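Local coordinates for protein restriction endonuclease S subunits (Thermoanaerobacter tengcongensis, PDB 3OKG) that probably serves as the DNA-binding, sequence-recognising subunit of a type I restriction-modification methyltransferase built from M and S polypeptides, at residues Ser48-Tyr53 and Glu71-His76; Ser57-Thr62 and Leu99-Leu104; Glu193-Arg198 and Arg387-Thr392; Ala264-Leu269 and Ser299-Asn304. One frame throughout, in Å; residues are numbered along the deposited sequence.

Overall arrangement
The four contacts run the length of an elongated chain, from one DNA specificity domain along paired helices to the other. Contacts 1 and 2 lie in the first specificity region, their centres about 22 Å apart; strands 50-54 and 59-60 follow each other, and the two contacts' segments alternate. Contact 3 sits near the chain's middle, its centre about 22 Å from that of contact 2, and joins helix 174-216 to the break between helices 365-388 and 392-407. Contact 4, in the second specificity region, is nested within the excursion that contact 3 closes. Contacts 1 and 4 are about 61 Å apart between centres, consistent with two DNA-reading domains held apart by a helical spacer.

Contact 1 (Ser48-Tyr53 and Glu71-His76); sequences STYFVY and EILGQH. With SO4 (sulfate ion), chain I.
Tyr50 and Leu73 face each other in a non-hydrogen-bonded antiparallel pair, and Leu73 CD1 sits almost over the middle of the Tyr50 ring, 3.8 Å from its centroid, in a CH-pi contact. Glu71, on the same face of the sheet, also approaches Tyr50: with CG anti to the backbone N (chi1 -170°) its chain lies across the tyrosine, the carboxylate perpendicular to the ring and OE2 3.5 Å from Tyr50 CB. Ile72 works the opposite face. Its CB lies 3.8 Å from Phe51 CE2, the two side chains running side by side, while its CD1 reaches Tyr53 CB at 3.5 Å. An alanine at Phe51 is likely to leave Ile72 CB and CG2 without their ring and open a gap toward Ala81 and Ile113. The backbones are held by Phe51 N to Ile72 O (2.8 Å) and Ile72 N to Phe51 O (2.8 Å), the latter almost straight. Gly74 N bonds Thr49 O, and a sulfate, probably from the crystallisation liquor, is bound by Ser48 N, Asn46 ND2 and Thr49 OG1, whose distance to sulfate O4 is 2.7 Å. This is the antiparallel pairing of an outermost strand, 70-73, with its neighbour 50-54 in a mixed four-stranded sheet.

Contact 2 (Ser57-Thr62 and Leu99-Leu104); sequences SAIDST and LKNIAL
Ile59 and Ser61 carry the first segment's side, and Asn101 and Ala103 most of the other. The apolar part is Ile59: CD1 lands on Ala103 CB at 3.8 Å, while CG2, anti to the backbone N, lies 3.9 Å from Asn101 ND2. A serine in place of Ile59 would probably leave Ala103 CB without its apolar partner and open a gap over the strand. Van der Waals packing centres on Ser61 CB, which is 3.4 Å from Asn101 ND2 and 3.3 Å from Leu99 O. Two turns shape these surfaces: Asp60 OD1 takes the backbone N of Thr62 in an Asx turn, and Asn101 is the centre of an inverse gamma turn ahead of strand 102-104, an outer strand of a three-stranded antiparallel sheet. No direct hydrogen bond spans the segments, but a water bridges them, 2.9 Å from Ile59 O and accepting weakly from Asn101 ND2 at 2.8 Å. The remaining polar ends bond outside the two segments. Lys397 NZ, from helix 392-407, bonds both Ser61 OG and Leu99 O, tying the two segments to that helix, while Lys100 NZ makes a salt bridge with Asp140 and hydrogen bonds to Arg138 O and Thr143 OG1.

Contact 3 (Glu193-Arg198 and Arg387-Thr392); sequences EVRRLR and RAQAET
Arg195 is the first residue along helix 174-216 to reach the other segment here, meeting Ala390 and Thr392. Its chain bends about the CG-CD bond (chi3 84°), which swings the guanidinium across to the link between helices 365-388 and 392-407. NH2 meets Ala390 O at the edge of the group, 2.7 Å away, but the N-H points well off the oxygen (121°) and the bond is weak. One face of the same guanidinium looks onto the amide of Gln389, the other onto Thr392 CA, at the start of the next helix; Thr392 OG1 stands 3.6 Å from Arg195 NH2. Arg195 NE forms a salt bridge with Glu395. One helical turn later comes Arg198, pointing at the other segment with CG anti to the backbone N (chi1 -170°). Its aliphatic part does the packing: CG lies 3.5 Å from Gln389 CG, and CD 3.6 Å from Ala388 CB. Further out, Ala388 O sits over one face of the guanidinium, 3.3 Å from Arg198 NE, at an angle too poor for a hydrogen bond. Both arginines thus lean on the short break between helices 365-388 and 392-407. Glu391 is the N-cap right before the second of these, and its OE1 accepts from Ala394 N; that helix runs on beside helix 174-216, with Leu396 touching Arg195, in a stretch predicted to be coiled coil.

Contact 4 (Ala264-Leu269 and Ser299-Asn304); sequences ADFGDL and STNVAN
Strand 300-302, an outer strand of a four-stranded antiparallel sheet, is met here by the irregular loop after strand 257-260, with Phe266 and Leu269 touching Asn301 and Val302. Phe266 and Asn301 reach past one another from opposing sides, their ring and carboxamide stacked and only 5° from parallel. Asn301 CB stands above the middle of the ring, 3.8 Å from its centroid, in a CH-pi contact. Phe266 gets there with CG anti to its own carbonyl carbon (chi1 -80°), and its edge then faces the more distant Ser299 O, 4.4 Å from CE2. Beyond the ring the loop folds its backbone round the Asn301 amide: CG of that residue is 3.4 Å from Gly267 O and 3.1 Å from Leu269 O. The buried carboxamide therefore has main-chain polar atoms of two loop residues close by. A single firm backbone bond ties loop to strand, Val302 N to Leu269 O at 2.8 Å and almost straight (175°). Pro271 adds to the packing against both Phe266 and Asn301, and Leu290 of the adjacent strand 289-292 also touches the phenylalanine. On the strand's other face Thr300 and Val302 rest on helix 324-333. The arrangement is that of an edge strand with a loop hydrogen-bonded to its outer edge and folded over one face, within the second DNA specificity domain.

Contact 1 (Ser48-Tyr53 and Glu71-His76)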
loop_
_atom_site.group_PDB
_atom_site.type_symbol
_atom_site.label_atom_id
_atom_site.label_comp_id
_atom_site.label_asym_id
_atom_site.label_seq_id
_atom_site.Cartn_x
_atom_site.Cartn_y
_atom_site.Cartn_z
ATOM N N SER A 48 -41.674 -20.285 3.356
ATOM C CA SER A 48 -41.609 -19.788 4.737
ATOM C C SER A 48 -40.365 -20.226 5.457
ATOM O O SER A 48 -40.241 -20.016 6.659
ATOM C CB SER A 48 -42.812 -20.258 5.553
ATOM O OG SER A 48 -43.972 -19.616 5.088
ATOM N N THR A 49 -39.450 -20.842 4.723
ATOM C CA THR A 49 -38.261 -21.407 5.334
ATOM C C THR A 49 -37.044 -20.545 5.032
ATOM O O THR A 49 -36.787 -20.223 3.889
ATOM C CB THR A 49 -38.044 -22.822 4.837
ATOM O OG1 THR A 49 -39.169 -23.619 5.229
ATOM C CG2 THR A 49 -36.789 -23.414 5.452
ATOM N N TYR A 50 -36.323 -20.137 6.072
ATOM C CA TYR A 50 -35.123 -19.347 5.871
ATOM C C TYR A 50 -34.011 -20.242 5.326
ATOM O O TYR A 50 -33.910 -21.406 5.704
ATOM C CB TYR A 50 -34.682 -18.710 7.194
ATOM C CG TYR A 50 -35.400 -17.403 7.472
ATOM C CD1 TYR A 50 -35.013 -16.236 6.837
ATOM C CD2 TYR A 50 -36.489 -17.352 8.352
ATOM C CE1 TYR A 50 -35.678 -15.024 7.067
ATOM C CE2 TYR A 50 -37.163 -16.131 8.597
ATOM C CZ TYR A 50 -36.747 -14.990 7.954
ATOM O OH TYR A 50 -37.394 -13.795 8.171
ATOM N N PHE A 51 -33.183 -19.699 4.445
ATOM C CA PHE A 51 -31.931 -20.368 4.091
ATOM C C PHE A 51 -30.824 -19.319 4.099
ATOM O O PHE A 51 -31.098 -18.116 4.042
ATOM C CB PHE A 51 -32.033 -21.019 2.703
ATOM C CG PHE A 51 -32.104 -20.036 1.591
ATOM C CD1 PHE A 51 -30.991 -19.786 0.790
ATOM C CD2 PHE A 51 -33.274 -19.339 1.340
ATOM C CE1 PHE A 51 -31.046 -18.864 -0.236
ATOM C CE2 PHE A 51 -33.340 -18.408 0.313
ATOM C CZ PHE A 51 -32.231 -18.164 -0.485
ATOM N N VAL A 52 -29.573 -19.760 4.180
ATOM C CA VAL A 52 -28.470 -18.810 4.132
ATOM C C VAL A 52 -27.903 -18.782 2.721
ATOM O O VAL A 52 -27.650 -19.847 2.138
ATOM C CB VAL A 52 -27.367 -19.180 5.135
ATOM C CG1 VAL A 52 -26.243 -18.162 5.035
ATOM C CG2 VAL A 52 -27.926 -19.204 6.563
ATOM N N TYR A 53 -27.735 -17.582 2.154
ATOM C CA TYR A 53 -27.318 -17.438 0.761
ATOM C C TYR A 53 -25.911 -16.872 0.683
ATOM O O TYR A 53 -25.620 -15.841 1.292
ATOM C CB TYR A 53 -28.257 -16.486 0.032
ATOM C CG TYR A 53 -27.986 -16.338 -1.432
ATOM C CD1 TYR A 53 -27.656 -17.443 -2.210
ATOM C CD2 TYR A 53 -28.092 -15.109 -2.045
ATOM C CE1 TYR A 53 -27.396 -17.304 -3.561
ATOM C CE2 TYR A 53 -27.859 -14.965 -3.406
ATOM C CZ TYR A 53 -27.519 -16.076 -4.151
ATOM O OH TYR A 53 -27.292 -15.934 -5.497
ATOM N N GLU A 71 -29.142 -14.244 5.488
ATOM C CA GLU A 71 -30.201 -15.204 5.710
ATOM C C GLU A 71 -31.446 -14.659 5.028
ATOM O O GLU A 71 -31.864 -13.521 5.268
ATOM C CB GLU A 71 -30.425 -15.497 7.198
ATOM C CG GLU A 71 -31.361 -16.673 7.421
ATOM C CD GLU A 71 -31.071 -17.421 8.702
ATOM O OE1 GLU A 71 -30.233 -16.949 9.491
ATOM O OE2 GLU A 71 -31.678 -18.486 8.917
ATOM N N ILE A 72 -32.030 -15.479 4.173
ATOM C CA ILE A 72 -33.120 -15.047 3.318
ATOM C C ILE A 72 -34.320 -15.980 3.419
ATOM O O ILE A 72 -34.184 -17.191 3.546
ATOM C CB ILE A 72 -32.662 -14.990 1.849
ATOM C CG1 ILE A 72 -31.498 -14.007 1.703
ATOM C CG2 ILE A 72 -33.820 -14.602 0.937
ATOM C CD1 ILE A 72 -30.800 -14.097 0.321
ATOM N N LEU A 73 -35.513 -15.394 3.372
ATOM C CA LEU A 73 -36.732 -16.182 3.363
ATOM C C LEU A 73 -36.887 -16.850 1.990
ATOM O O LEU A 73 -36.657 -16.218 0.964
ATOM C CB LEU A 73 -37.924 -15.260 3.658
ATOM C CG LEU A 73 -39.219 -15.892 4.163
ATOM C CD1 LEU A 73 -38.991 -16.786 5.349
ATOM C CD2 LEU A 73 -40.224 -14.787 4.502
ATOM N N GLY A 74 -37.290 -18.121 1.963
ATOM C CA GLY A 74 -37.362 -18.844 0.702
ATOM C C GLY A 74 -38.181 -18.105 -0.338
ATOM O O GLY A 74 -37.825 -18.035 -1.517
ATOM N N GLN A 75 -39.301 -17.545 0.101
ATOM C CA GLN A 75 -40.141 -16.750 -0.783
ATOM C C GLN A 75 -39.331 -15.734 -1.573
ATOM O O GLN A 75 -39.622 -15.452 -2.732
ATOM C CB GLN A 75 -41.194 -16.009 0.047
ATOM C CG GLN A 75 -41.954 -14.991 -0.753
ATOM C CD GLN A 75 -43.016 -14.310 0.072
ATOM O OE1 GLN A 75 -43.222 -14.650 1.244
ATOM N NE2 GLN A 75 -43.701 -13.340 -0.528
ATOM N N HIS A 76 -38.302 -15.186 -0.937
ATOM C CA HIS A 76 -37.531 -14.118 -1.531
ATOM C C HIS A 76 -36.188 -14.539 -2.136
ATOM O O HIS A 76 -35.348 -13.684 -2.440
ATOM C CB HIS A 76 -37.277 -13.051 -0.480
ATOM C CG HIS A 76 -38.528 -12.430 0.044
ATOM N ND1 HIS A 76 -38.774 -12.274 1.389
ATOM C CD2 HIS A 76 -39.614 -11.946 -0.600
ATOM C CE1 HIS A 76 -39.954 -11.703 1.552
ATOM N NE2 HIS A 76 -40.485 -11.494 0.361
HETATM S S SO4 I . -42.545 -24.026 3.879
HETATM O O1 SO4 I . -42.945 -24.353 5.242
HETATM O O2 SO4 I . -42.130 -25.261 3.221
HETATM O O3 SO4 I . -43.647 -23.419 3.135
HETATM O O4 SO4 I . -41.444 -23.064 3.914
#

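Contact 2 (Ser57-Thr62 and Leu99-Leu104)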
loop_
_atom_site.group_PDB
_atom_site.type_symbol
_atom_site.label_atom_id
_atom_site.label_comp_id
_atom_site.label_asym_id
_atom_site.label_seq_id
_atom_site.Cartn_x
_atom_site.Cartn_y
_atom_site.Cartn_z
ATOM N N SER A 57 -20.694 -11.136 -3.252
ATOM C CA SER A 57 -20.484 -10.102 -2.253
ATOM C C SER A 57 -20.201 -10.685 -0.867
ATOM O O SER A 57 -19.606 -9.999 -0.028
ATOM C CB SER A 57 -21.674 -9.127 -2.204
ATOM O OG SER A 57 -22.685 -9.634 -1.350
ATOM N N ALA A 58 -20.606 -11.936 -0.619
ATOM C CA ALA A 58 -20.406 -12.564 0.695
ATOM C C ALA A 58 -18.950 -12.925 0.983
ATOM O O ALA A 58 -18.588 -13.248 2.122
ATOM C CB ALA A 58 -21.283 -13.827 0.836
ATOM N N ILE A 59 -18.131 -12.911 -0.062
ATOM C CA ILE A 59 -16.745 -13.366 0.041
ATOM C C ILE A 59 -15.752 -12.208 0.191
ATOM O O ILE A 59 -15.810 -11.209 -0.555
ATOM C CB ILE A 59 -16.358 -14.215 -1.192
ATOM C CG1 ILE A 59 -17.232 -15.483 -1.224
ATOM C CG2 ILE A 59 -14.865 -14.613 -1.165
ATOM C CD1 ILE A 59 -16.775 -16.531 -2.208
ATOM N N ASP A 60 -14.814 -12.383 1.115
ATOM C CA ASP A 60 -13.628 -11.538 1.208
ATOM C C ASP A 60 -12.568 -12.169 0.295
ATOM O O ASP A 60 -11.968 -13.205 0.632
ATOM C CB ASP A 60 -13.104 -11.496 2.661
ATOM C CG ASP A 60 -11.802 -10.708 2.787
ATOM O OD1 ASP A 60 -11.257 -10.279 1.746
ATOM O OD2 ASP A 60 -11.316 -10.507 3.925
ATOM N N SER A 61 -12.336 -11.550 -0.851
ATOM C CA SER A 61 -11.498 -12.196 -1.875
ATOM C C SER A 61 -10.031 -12.140 -1.479
ATOM O O SER A 61 -9.207 -12.874 -2.018
ATOM C CB SER A 61 -11.668 -11.522 -3.247
ATOM O OG SER A 61 -11.167 -10.195 -3.218
ATOM N N THR A 62 -9.703 -11.240 -0.553
ATOM C CA THR A 62 -8.307 -11.121 -0.117
ATOM C C THR A 62 -7.759 -12.379 0.546
ATOM O O THR A 62 -6.612 -12.760 0.310
ATOM C CB THR A 62 -8.104 -9.896 0.766
ATOM O OG1 THR A 62 -8.447 -8.728 0.010
ATOM C CG2 THR A 62 -6.645 -9.802 1.234
ATOM N N LEU A 99 -10.282 -12.244 -9.683
ATOM C CA LEU A 99 -10.546 -11.527 -8.436
ATOM C C LEU A 99 -10.344 -12.443 -7.203
ATOM O O LEU A 99 -10.141 -11.966 -6.103
ATOM C CB LEU A 99 -11.955 -10.934 -8.440
ATOM C CG LEU A 99 -12.221 -9.764 -9.395
ATOM C CD1 LEU A 99 -13.687 -9.316 -9.371
ATOM C CD2 LEU A 99 -11.297 -8.608 -9.079
ATOM N N LYS A 100 -10.411 -13.748 -7.426
ATOM C CA LYS A 100 -10.260 -14.764 -6.378
ATOM C C LYS A 100 -11.414 -14.753 -5.390
ATOM O O LYS A 100 -11.223 -14.935 -4.183
ATOM C CB LYS A 100 -8.930 -14.628 -5.628
ATOM C CG LYS A 100 -7.723 -14.418 -6.525
ATOM C CD LYS A 100 -7.294 -15.659 -7.220
ATOM C CE LYS A 100 -5.890 -15.423 -7.842
ATOM N NZ LYS A 100 -5.387 -16.641 -8.532
ATOM N N ASN A 101 -12.619 -14.566 -5.905
ATOM C CA ASN A 101 -13.803 -14.843 -5.103
ATOM C C ASN A 101 -13.956 -16.351 -4.975
ATOM O O ASN A 101 -14.731 -17.005 -5.677
ATOM C CB ASN A 101 -15.028 -14.160 -5.722
ATOM C CG ASN A 101 -14.970 -12.665 -5.532
ATOM O OD1 ASN A 101 -15.028 -11.898 -6.491
ATOM N ND2 ASN A 101 -14.799 -12.243 -4.280
ATOM N N ILE A 102 -13.169 -16.913 -4.068
ATOM C CA ILE A 102 -13.021 -18.355 -3.991
ATOM C C ILE A 102 -12.914 -18.661 -2.514
ATOM O O ILE A 102 -12.114 -18.024 -1.835
ATOM C CB ILE A 102 -11.709 -18.798 -4.648
ATOM C CG1 ILE A 102 -11.700 -18.428 -6.153
ATOM C CG2 ILE A 102 -11.480 -20.310 -4.430
ATOM C CD1 ILE A 102 -10.293 -18.445 -6.750
ATOM N N ALA A 103 -13.682 -19.631 -2.013
ATOM C CA ALA A 103 -13.754 -19.801 -0.553
ATOM C C ALA A 103 -14.094 -21.201 -0.188
ATOM O O ALA A 103 -14.652 -21.930 -1.000
ATOM C CB ALA A 103 -14.800 -18.866 0.016
ATOM N N LEU A 104 -13.789 -21.558 1.058
ATOM C CA LEU A 104 -14.079 -22.886 1.589
ATOM C C LEU A 104 -15.314 -22.798 2.456
ATOM O O LEU A 104 -15.424 -21.912 3.291
ATOM C CB LEU A 104 -12.906 -23.374 2.436
ATOM C CG LEU A 104 -13.035 -24.738 3.132
ATOM C CD1 LEU A 104 -13.060 -25.873 2.089
ATOM C CD2 LEU A 104 -11.884 -24.912 4.125
HETATM O O HOH W 1 -16.420 -10.277 -3.225
#

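Contact 3 (Glu193-Arg198 and Arg387-Thr392)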
loop_
_atom_site.group_PDB
_atom_site.type_symbol
_atom_site.label_atom_id
_atom_site.label_comp_id
_atom_site.label_asym_id
_atom_site.label_seq_id
_atom_site.Cartn_x
_atom_site.Cartn_y
_atom_site.Cartn_z
ATOM N N GLU A 193 1.389 -11.243 10.791
ATOM C CA GLU A 193 2.125 -10.880 12.009
ATOM C C GLU A 193 3.098 -9.750 11.701
ATOM O O GLU A 193 3.309 -8.849 12.503
ATOM C CB GLU A 193 2.970 -12.056 12.451
ATOM C CG GLU A 193 2.578 -12.842 13.656
ATOM C CD GLU A 193 3.821 -13.541 14.265
ATOM O OE1 GLU A 193 4.245 -13.187 15.402
ATOM O OE2 GLU A 193 4.400 -14.417 13.581
ATOM N N VAL A 194 3.768 -9.866 10.564
ATOM C CA VAL A 194 4.771 -8.876 10.175
ATOM C C VAL A 194 4.133 -7.537 9.849
ATOM O O VAL A 194 4.648 -6.477 10.239
ATOM C CB VAL A 194 5.659 -9.416 9.025
ATOM C CG1 VAL A 194 6.552 -8.304 8.429
ATOM C CG2 VAL A 194 6.479 -10.557 9.529
ATOM N N ARG A 195 2.992 -7.567 9.160
ATOM C CA ARG A 195 2.260 -6.332 8.889
ATOM C C ARG A 195 1.900 -5.593 10.159
ATOM O O ARG A 195 2.081 -4.373 10.222
ATOM C CB ARG A 195 0.990 -6.585 8.050
ATOM C CG ARG A 195 1.250 -7.390 6.824
ATOM C CD ARG A 195 0.040 -7.416 5.910
ATOM N NE ARG A 195 0.025 -6.225 5.079
ATOM C CZ ARG A 195 -0.794 -5.205 5.270
ATOM N NH1 ARG A 195 -1.687 -5.252 6.252
ATOM N NH2 ARG A 195 -0.724 -4.150 4.474
ATOM N N ARG A 196 1.406 -6.326 11.165
ATOM C CA ARG A 196 1.039 -5.738 12.457
ATOM C C ARG A 196 2.250 -5.147 13.142
ATOM O O ARG A 196 2.202 -4.047 13.694
ATOM C CB ARG A 196 0.437 -6.785 13.393
ATOM C CG ARG A 196 -1.019 -7.074 13.153
ATOM C CD ARG A 196 -1.444 -8.435 13.752
ATOM N NE ARG A 196 -2.593 -8.889 12.977
ATOM C CZ ARG A 196 -2.949 -10.152 12.787
ATOM N NH1 ARG A 196 -2.247 -11.142 13.323
ATOM N NH2 ARG A 196 -4.010 -10.413 12.034
ATOM N N LEU A 197 3.343 -5.892 13.108
ATOM C CA LEU A 197 4.579 -5.438 13.722
ATOM C C LEU A 197 5.022 -4.114 13.083
ATOM O O LEU A 197 5.414 -3.182 13.782
ATOM C CB LEU A 197 5.660 -6.498 13.509
ATOM C CG LEU A 197 6.934 -6.246 14.307
ATOM C CD1 LEU A 197 6.653 -6.245 15.816
ATOM C CD2 LEU A 197 7.979 -7.307 13.913
ATOM N N ARG A 198 4.977 -4.069 11.755
ATOM C CA ARG A 198 5.367 -2.882 11.008
ATOM C C ARG A 198 4.523 -1.699 11.452
ATOM O O ARG A 198 5.048 -0.632 11.768
ATOM C CB ARG A 198 5.204 -3.114 9.506
ATOM C CG ARG A 198 5.805 -2.019 8.639
ATOM C CD ARG A 198 6.540 -2.602 7.444
ATOM N NE ARG A 198 5.850 -3.766 6.892
ATOM C CZ ARG A 198 6.467 -4.839 6.409
ATOM N NH1 ARG A 198 7.791 -4.902 6.408
ATOM N NH2 ARG A 198 5.759 -5.851 5.927
ATOM N N ARG A 387 6.621 3.527 3.618
ATOM C CA ARG A 387 6.596 2.855 2.320
ATOM C C ARG A 387 6.529 1.333 2.419
ATOM O O ARG A 387 5.926 0.670 1.566
ATOM C CB ARG A 387 7.827 3.252 1.496
ATOM C CG ARG A 387 7.591 4.438 0.575
ATOM C CD ARG A 387 8.815 4.755 -0.284
ATOM N NE ARG A 387 9.873 5.437 0.467
ATOM C CZ ARG A 387 9.910 6.751 0.699
ATOM N NH1 ARG A 387 8.939 7.539 0.248
ATOM N NH2 ARG A 387 10.916 7.278 1.387
ATOM N N ALA A 388 7.169 0.777 3.444
ATOM C CA ALA A 388 7.211 -0.670 3.612
ATOM C C ALA A 388 5.844 -1.256 3.936
ATOM O O ALA A 388 5.658 -2.484 3.890
ATOM C CB ALA A 388 8.229 -1.065 4.695
ATOM N N GLN A 389 4.889 -0.401 4.292
ATOM C CA GLN A 389 3.536 -0.888 4.552
ATOM C C GLN A 389 2.764 -0.810 3.244
ATOM O O GLN A 389 2.224 0.238 2.902
ATOM C CB GLN A 389 2.835 -0.082 5.654
ATOM C CG GLN A 389 2.988 -0.664 7.083
ATOM C CD GLN A 389 2.317 -2.051 7.295
ATOM O OE1 GLN A 389 1.351 -2.182 8.061
ATOM N NE2 GLN A 389 2.857 -3.086 6.649
ATOM N N ALA A 390 2.749 -1.919 2.508
ATOM C CA ALA A 390 2.065 -2.009 1.210
ATOM C C ALA A 390 0.574 -2.094 1.447
ATOM O O ALA A 390 0.136 -2.499 2.534
ATOM C CB ALA A 390 2.545 -3.251 0.447
ATOM N N GLU A 391 -0.220 -1.727 0.446
ATOM C CA GLU A 391 -1.658 -1.758 0.641
ATOM C C GLU A 391 -2.073 -3.208 0.843
ATOM O O GLU A 391 -1.427 -4.131 0.326
ATOM C CB GLU A 391 -2.409 -1.078 -0.515
ATOM C CG GLU A 391 -2.747 -1.974 -1.682
ATOM C CD GLU A 391 -4.110 -2.634 -1.548
ATOM O OE1 GLU A 391 -4.409 -3.528 -2.372
ATOM O OE2 GLU A 391 -4.879 -2.256 -0.630
ATOM N N THR A 392 -3.148 -3.394 1.595
ATOM C CA THR A 392 -3.477 -4.686 2.173
ATOM C C THR A 392 -3.869 -5.704 1.129
ATOM O O THR A 392 -3.269 -6.768 1.049
ATOM C CB THR A 392 -4.600 -4.576 3.227
ATOM O OG1 THR A 392 -4.228 -3.611 4.221
ATOM C CG2 THR A 392 -4.856 -5.937 3.900
#

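Contact 4 (Ala264-Leu269 and Ser299-Asn304)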
loop_
_atom_site.group_PDB
_atom_site.type_symbol
_atom_site.label_atom_id
_atom_site.label_comp_id
_atom_site.label_asym_id
_atom_site.label_seq_id
_atom_site.Cartn_x
_atom_site.Cartn_y
_atom_site.Cartn_z
ATOM N N ALA A 264 3.372 25.731 -4.828
ATOM C CA ALA A 264 3.005 24.842 -5.931
ATOM C C ALA A 264 4.218 24.378 -6.728
ATOM O O ALA A 264 4.219 23.274 -7.275
ATOM C CB ALA A 264 1.985 25.516 -6.850
ATOM N N ASP A 265 5.250 25.215 -6.777
ATOM C CA ASP A 265 6.458 24.905 -7.538
ATOM C C ASP A 265 7.548 24.255 -6.686
ATOM O O ASP A 265 8.737 24.488 -6.905
ATOM C CB ASP A 265 7.003 26.168 -8.210
ATOM C CG ASP A 265 5.925 26.960 -8.923
ATOM O OD1 ASP A 265 5.948 27.007 -10.172
ATOM O OD2 ASP A 265 5.056 27.537 -8.237
ATOM N N PHE A 266 7.139 23.438 -5.721
ATOM C CA PHE A 266 8.083 22.711 -4.878
ATOM C C PHE A 266 7.926 21.212 -5.106
ATOM O O PHE A 266 6.836 20.744 -5.439
ATOM C CB PHE A 266 7.857 23.047 -3.403
ATOM C CG PHE A 266 8.465 24.353 -2.980
ATOM C CD1 PHE A 266 9.216 25.104 -3.868
ATOM C CD2 PHE A 266 8.286 24.831 -1.692
ATOM C CE1 PHE A 266 9.777 26.306 -3.481
ATOM C CE2 PHE A 266 8.844 26.033 -1.299
ATOM C CZ PHE A 266 9.591 26.771 -2.195
ATOM N N GLY A 267 9.007 20.457 -4.935
ATOM C CA GLY A 267 8.944 19.029 -5.178
ATOM C C GLY A 267 9.136 18.430 -3.806
ATOM O O GLY A 267 9.063 19.134 -2.789
ATOM N N ASP A 268 9.378 17.125 -3.776
ATOM C CA ASP A 268 9.593 16.433 -2.513
ATOM C C ASP A 268 10.610 17.098 -1.593
ATOM O O ASP A 268 10.308 17.377 -0.439
ATOM C CB ASP A 268 9.970 14.973 -2.751
ATOM C CG ASP A 268 8.858 14.181 -3.447
ATOM O OD1 ASP A 268 7.667 14.536 -3.292
ATOM O OD2 ASP A 268 9.181 13.196 -4.146
ATOM N N LEU A 269 11.811 17.335 -2.119
ATOM C CA LEU A 269 12.863 18.036 -1.388
ATOM C C LEU A 269 13.315 19.283 -2.138
ATOM O O LEU A 269 13.598 20.307 -1.523
ATOM C CB LEU A 269 14.087 17.145 -1.169
ATOM C CG LEU A 269 13.941 15.801 -0.461
ATOM C CD1 LEU A 269 15.306 15.134 -0.391
ATOM C CD2 LEU A 269 13.330 15.962 0.924
ATOM N N SER A 299 5.501 25.750 4.609
ATOM C CA SER A 299 6.047 24.614 3.872
ATOM C C SER A 299 7.416 24.948 3.285
ATOM O O SER A 299 7.695 26.100 2.943
ATOM C CB SER A 299 5.091 24.181 2.756
ATOM O OG SER A 299 5.727 23.236 1.922
ATOM N N THR A 300 8.236 23.920 3.113
ATOM C CA THR A 300 9.657 24.073 2.858
ATOM C C THR A 300 10.238 23.193 1.731
ATOM O O THR A 300 9.788 22.068 1.487
ATOM C CB THR A 300 10.415 23.735 4.166
ATOM O OG1 THR A 300 10.856 24.942 4.802
ATOM C CG2 THR A 300 11.594 22.855 3.882
ATOM N N ASN A 301 11.251 23.722 1.052
ATOM C CA ASN A 301 12.090 22.956 0.141
ATOM C C ASN A 301 13.539 23.437 0.227
ATOM O O ASN A 301 13.835 24.438 0.869
ATOM C CB ASN A 301 11.610 23.110 -1.313
ATOM C CG ASN A 301 10.967 21.841 -1.875
ATOM O OD1 ASN A 301 10.301 21.084 -1.168
ATOM N ND2 ASN A 301 11.161 21.617 -3.163
ATOM N N VAL A 302 14.446 22.739 -0.436
ATOM C CA VAL A 302 15.820 23.219 -0.555
ATOM C C VAL A 302 16.172 23.441 -2.018
ATOM O O VAL A 302 15.829 22.631 -2.874
ATOM C CB VAL A 302 16.816 22.222 0.061
ATOM C CG1 VAL A 302 18.228 22.466 -0.458
ATOM C CG2 VAL A 302 16.766 22.301 1.588
ATOM N N ALA A 303 16.861 24.538 -2.303
ATOM C CA ALA A 303 17.298 24.820 -3.671
ATOM C C ALA A 303 18.462 23.925 -4.050
ATOM O O ALA A 303 19.421 23.810 -3.294
ATOM C CB ALA A 303 17.713 26.277 -3.807
ATOM N N ASN A 304 18.396 23.295 -5.220
ATOM C CA ASN A 304 19.566 22.560 -5.717
ATOM C C ASN A 304 20.243 23.214 -6.916
ATOM O O ASN A 304 21.254 22.708 -7.410
ATOM C CB ASN A 304 19.263 21.080 -5.996
ATOM C CG ASN A 304 17.967 20.865 -6.768
ATOM O OD1 ASN A 304 17.504 19.728 -6.909
ATOM N ND2 ASN A 304 17.377 21.948 -7.268
#